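Local coordinates for protein mannan endo-1,4-beta-mannosidase (PDB 2C0H) that hydrolyses internal beta-1,4-mannosidic linkages in the backbones of mannans, galactomannans and glucomannans, at residues 266-277 against 292-303. The protein carries 3 engineered substitutions. Numbering follows the deposited sequence.
Sequences DWQNHFGNESPF and IGEFNQEHGAGM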
loop_
_atom_site.group_PDB
_atom_site.type_symbol
_atom_site.label_atom_id
_atom_site.label_comp_id
_atom_site.label_asym_id
_atom_site.label_seq_id
_atom_site.Cartn_x
_atom_site.Cartn_y
_atom_site.Cartn_z
ATOM N N ASP A 266 5.219 16.882 -5.887
ATOM C CA ASP A 266 5.009 18.232 -6.398
ATOM C C ASP A 266 5.026 18.260 -7.931
ATOM O O ASP A 266 5.313 17.250 -8.576
ATOM C CB ASP A 266 6.035 19.209 -5.810
ATOM C CG ASP A 266 7.448 18.995 -6.337
ATOM O OD1 ASP A 266 7.673 18.135 -7.205
ATOM O OD2 ASP A 266 8.362 19.692 -5.857
ATOM N N TRP A 267 4.696 19.413 -8.498
ATOM C CA TRP A 267 4.774 19.617 -9.940
ATOM C C TRP A 267 5.314 21.012 -10.167
ATOM O O TRP A 267 4.768 21.964 -9.636
ATOM C CB TRP A 267 3.407 19.470 -10.592
ATOM C CG TRP A 267 3.463 19.706 -12.068
ATOM C CD1 TRP A 267 2.885 20.730 -12.762
ATOM C CD2 TRP A 267 4.181 18.923 -13.025
ATOM N NE1 TRP A 267 3.186 20.621 -14.099
ATOM C CE2 TRP A 267 3.981 19.521 -14.287
ATOM C CE3 TRP A 267 4.977 17.775 -12.938
ATOM C CZ2 TRP A 267 4.538 19.000 -15.457
ATOM C CZ3 TRP A 267 5.529 17.257 -14.101
ATOM C CH2 TRP A 267 5.308 17.872 -15.343
ATOM N N GLN A 268 6.389 21.114 -10.941
ATOM C CA GLN A 268 7.094 22.384 -11.141
ATOM C C GLN A 268 7.324 23.106 -9.800
ATOM O O GLN A 268 7.044 24.305 -9.665
ATOM C CB GLN A 268 6.333 23.270 -12.140
ATOM C CG GLN A 268 5.994 22.573 -13.468
ATOM C CD GLN A 268 5.187 23.444 -14.424
ATOM O OE1 GLN A 268 4.797 24.565 -14.087
ATOM N NE2 GLN A 268 4.931 22.929 -15.622
ATOM N N ASN A 269 7.818 22.346 -8.819
ATOM C CA ASN A 269 8.185 22.837 -7.478
ATOM C C ASN A 269 7.040 23.367 -6.617
ATOM O O ASN A 269 7.279 24.099 -5.673
ATOM C CB ASN A 269 9.315 23.885 -7.557
ATOM C CG ASN A 269 10.143 23.968 -6.269
ATOM O OD1 ASN A 269 10.682 22.965 -5.796
ATOM N ND2 ASN A 269 10.261 25.173 -5.708
ATOM N N HIS A 270 5.800 22.983 -6.914
ATOM C CA HIS A 270 4.676 23.343 -6.048
ATOM C C HIS A 270 3.763 22.143 -5.854
ATOM O O HIS A 270 3.558 21.367 -6.777
ATOM C CB HIS A 270 3.868 24.502 -6.638
ATOM C CG HIS A 270 4.624 25.795 -6.700
ATOM N ND1 HIS A 270 4.731 26.647 -5.623
ATOM C CD2 HIS A 270 5.303 26.382 -7.713
ATOM C CE1 HIS A 270 5.445 27.704 -5.969
ATOM N NE2 HIS A 270 5.805 27.567 -7.233
ATOM N N PHE A 271 3.250 21.984 -4.637
ATOM C CA PHE A 271 2.180 21.013 -4.390
ATOM C C PHE A 271 0.831 21.594 -4.845
ATOM O O PHE A 271 0.553 22.776 -4.650
ATOM C CB PHE A 271 2.094 20.638 -2.902
ATOM C CG PHE A 271 3.121 19.608 -2.452
ATOM C CD1 PHE A 271 3.098 18.309 -2.943
ATOM C CD2 PHE A 271 4.088 19.922 -1.504
ATOM C CE1 PHE A 271 4.017 17.354 -2.518
ATOM C CE2 PHE A 271 5.008 18.970 -1.086
ATOM C CZ PHE A 271 4.976 17.685 -1.598
ATOM N N GLY A 272 -0.007 20.751 -5.437
ATOM C CA GLY A 272 -1.384 21.132 -5.730
ATOM C C GLY A 272 -2.190 21.252 -4.454
ATOM O O GLY A 272 -1.811 20.694 -3.427
ATOM N N ASN A 273 -3.323 21.951 -4.526
ATOM C CA ASN A 273 -4.162 22.187 -3.355
ATOM C C ASN A 273 -4.711 20.905 -2.734
ATOM O O ASN A 273 -5.100 20.907 -1.580
ATOM C CB ASN A 273 -5.331 23.117 -3.685
ATOM C CG ASN A 273 -6.067 23.603 -2.428
ATOM O OD1 ASN A 273 -5.452 24.112 -1.486
ATOM N ND2 ASN A 273 -7.382 23.440 -2.414
ATOM N N GLU A 274 -4.747 19.815 -3.495
ATOM C CA GLU A 274 -5.207 18.532 -2.958
ATOM C C GLU A 274 -4.190 17.803 -2.064
ATOM O O GLU A 274 -4.547 16.850 -1.354
ATOM C CB GLU A 274 -5.663 17.611 -4.106
ATOM C CG GLU A 274 -4.562 16.843 -4.827
ATOM C CD GLU A 274 -3.747 17.672 -5.792
ATOM O OE1 GLU A 274 -4.130 18.824 -6.096
ATOM O OE2 GLU A 274 -2.705 17.148 -6.251
ATOM N N SER A 275 -2.922 18.216 -2.081
ATOM C CA SER A 275 -1.879 17.466 -1.375
ATOM C C SER A 275 -2.034 17.426 0.150
ATOM O O SER A 275 -2.329 18.451 0.755
ATOM C CB SER A 275 -0.492 18.040 -1.675
ATOM O OG SER A 275 0.492 17.398 -0.880
ATOM N N PRO A 276 -1.807 16.250 0.772
ATOM C CA PRO A 276 -1.776 16.171 2.234
ATOM C C PRO A 276 -0.689 17.016 2.885
ATOM O O PRO A 276 -0.761 17.246 4.080
ATOM C CB PRO A 276 -1.556 14.685 2.528
ATOM C CG PRO A 276 -1.157 14.060 1.259
ATOM C CD PRO A 276 -1.615 14.925 0.149
ATOM N N PHE A 277 0.308 17.470 2.132
ATOM C CA PHE A 277 1.277 18.409 2.710
ATOM C C PHE A 277 0.815 19.880 2.723
ATOM O O PHE A 277 1.555 20.750 3.205
ATOM C CB PHE A 277 2.645 18.264 2.018
ATOM C CG PHE A 277 3.352 16.969 2.348
ATOM C CD1 PHE A 277 3.835 16.704 3.628
ATOM C CD2 PHE A 277 3.542 15.992 1.378
ATOM C CE1 PHE A 277 4.463 15.503 3.934
ATOM C CE2 PHE A 277 4.186 14.796 1.684
ATOM C CZ PHE A 277 4.640 14.540 2.957
ATOM N N ILE A 292 0.791 8.580 4.536
ATOM C CA ILE A 292 1.338 9.160 3.315
ATOM C C ILE A 292 2.399 8.160 2.809
ATOM O O ILE A 292 3.512 8.089 3.335
ATOM C CB ILE A 292 1.896 10.569 3.571
ATOM C CG1 ILE A 292 0.794 11.501 4.124
ATOM C CG2 ILE A 292 2.465 11.153 2.276
ATOM C CD1 ILE A 292 1.306 12.861 4.626
ATOM N N GLY A 293 2.021 7.353 1.811
ATOM C CA GLY A 293 2.719 6.124 1.468
ATOM C C GLY A 293 3.840 6.237 0.466
ATOM O O GLY A 293 4.573 5.281 0.300
ATOM N N GLU A 294 3.942 7.398 -0.186
ATOM C CA GLU A 294 5.087 7.707 -1.071
ATOM C C GLU A 294 5.278 9.217 -1.100
ATOM O O GLU A 294 4.302 9.956 -1.271
ATOM C CB GLU A 294 4.841 7.263 -2.519
ATOM C CG GLU A 294 4.745 5.765 -2.760
ATOM C CD GLU A 294 4.649 5.393 -4.234
ATOM O OE1 GLU A 294 4.825 6.284 -5.105
ATOM O OE2 GLU A 294 4.387 4.196 -4.533
ATOM N N PHE A 295 6.524 9.659 -0.929
ATOM C CA PHE A 295 6.904 11.065 -1.095
ATOM C C PHE A 295 8.418 11.089 -1.047
ATOM O O PHE A 295 9.042 10.125 -0.596
ATOM C CB PHE A 295 6.343 11.944 0.031
ATOM C CG PHE A 295 6.883 11.621 1.391
ATOM C CD1 PHE A 295 7.949 12.342 1.956
ATOM C CD2 PHE A 295 6.333 10.581 2.139
ATOM C CE1 PHE A 295 8.428 12.035 3.196
ATOM C CE2 PHE A 295 6.824 10.265 3.388
ATOM C CZ PHE A 295 7.870 10.988 3.934
ATOM N N ASN A 296 9.012 12.213 -1.455
ATOM C CA ASN A 296 10.436 12.445 -1.177
ATOM C C ASN A 296 10.780 13.928 -1.307
ATOM O O ASN A 296 10.019 14.726 -1.837
ATOM C CB ASN A 296 11.368 11.573 -2.047
ATOM C CG ASN A 296 11.108 11.700 -3.532
ATOM O OD1 ASN A 296 11.033 12.798 -4.094
ATOM N ND2 ASN A 296 10.974 10.554 -4.202
ATOM N N GLN A 297 11.929 14.274 -0.752
ATOM C CA GLN A 297 12.408 15.656 -0.733
ATOM C C GLN A 297 12.670 16.175 -2.146
ATOM O O GLN A 297 12.472 17.355 -2.434
ATOM C CB GLN A 297 13.671 15.687 0.103
ATOM C CG GLN A 297 14.298 17.013 0.313
ATOM C CD GLN A 297 15.587 16.878 1.078
ATOM O OE1 GLN A 297 15.652 16.241 2.146
ATOM N NE2 GLN A 297 16.642 17.445 0.521
ATOM N N GLU A 298 13.091 15.292 -3.035
ATOM C CA GLU A 298 13.360 15.682 -4.413
ATOM C C GLU A 298 12.112 16.225 -5.128
ATOM O O GLU A 298 12.213 17.046 -6.046
ATOM C CB GLU A 298 13.991 14.504 -5.166
ATOM C CG GLU A 298 15.442 14.162 -4.733
ATOM C CD GLU A 298 15.593 13.401 -3.399
ATOM O OE1 GLU A 298 14.588 13.040 -2.748
ATOM O OE2 GLU A 298 16.749 13.132 -2.983
ATOM N N HIS A 299 10.935 15.781 -4.688
ATOM C CA HIS A 299 9.648 16.246 -5.198
ATOM C C HIS A 299 8.794 16.823 -4.071
ATOM O O HIS A 299 7.570 16.643 -4.041
ATOM C CB HIS A 299 8.940 15.078 -5.902
ATOM C CG HIS A 299 9.728 14.523 -7.044
ATOM N ND1 HIS A 299 10.609 13.475 -6.900
ATOM C CD2 HIS A 299 9.793 14.893 -8.344
ATOM C CE1 HIS A 299 11.183 13.219 -8.063
ATOM N NE2 HIS A 299 10.706 14.067 -8.956
ATOM N N GLY A 300 9.439 17.560 -3.170
ATOM C CA GLY A 300 8.796 18.096 -1.970
ATOM C C GLY A 300 8.601 19.599 -1.886
ATOM O O GLY A 300 8.396 20.130 -0.793
ATOM N N ALA A 301 8.654 20.286 -3.028
ATOM C CA ALA A 301 8.333 21.719 -3.092
ATOM C C ALA A 301 9.171 22.545 -2.116
ATOM O O ALA A 301 8.671 23.490 -1.517
ATOM C CB ALA A 301 6.848 21.938 -2.835
ATOM N N GLY A 302 10.440 22.183 -1.959
ATOM C CA GLY A 302 11.348 22.899 -1.067
ATOM C C GLY A 302 11.358 22.458 0.389
ATOM O O GLY A 302 12.182 22.934 1.180
ATOM N N MET A 303 10.471 21.538 0.769
ATOM C CA MET A 303 10.462 21.007 2.134
ATOM C C MET A 303 11.651 20.039 2.344
ATOM O O MET A 303 11.939 19.234 1.461
ATOM C CB MET A 303 9.157 20.229 2.401
ATOM C CG MET A 303 7.864 21.011 2.304
ATOM S SD MET A 303 6.431 19.911 2.606
ATOM C CE MET A 303 6.454 19.786 4.375
#
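Two neighbouring loops of the (beta/alpha)8 barrel of this family 5 glycosidase meet here, where the loop after strand 260-263 packs against residues 292-303, on strand 290-294 and the loop that follows it. Asp266 grips the second loop twice. The backbone N of Asp266 donates to His299 O at 3.0 Å. Asp266 OD2 accepts from Ala301 N at 2.9 Å. That second bond is bent (139°) and reaches OD2 on the anti side, out of the carboxylate plane. Asp266 CG sits between its own N and carbonyl carbon (chi1 71°), which turns the acid over the 299-301 backbone. OD1 lies at the edge of the His299 ring. His299 ND1 donates, in the ring plane, to a lone pair of Asn296 OD1 at 2.9 Å.

Alongside, Phe271 CD2 touches Ala301 CB at 3.7 Å. Deeper in, the edge of Phe277 points at the face of Phe295, with planes at 66° and centroids 5.6 Å apart. Ile292 CD1 lies over one face of Phe277. Met303 SD makes oblique Met-aromatic contacts with Phe271 and Phe277, and Met308 of helix 305-314 joins this cluster.

Glu294, probably the nucleophile, lies within 292-303 and is hydrogen-bonded through OE1 to Tyr265 OH, of the residue preceding Asp266. The two hydrogen bonds of Asp266 and the apolar core within probably help to fix both loops beside the catalytic site.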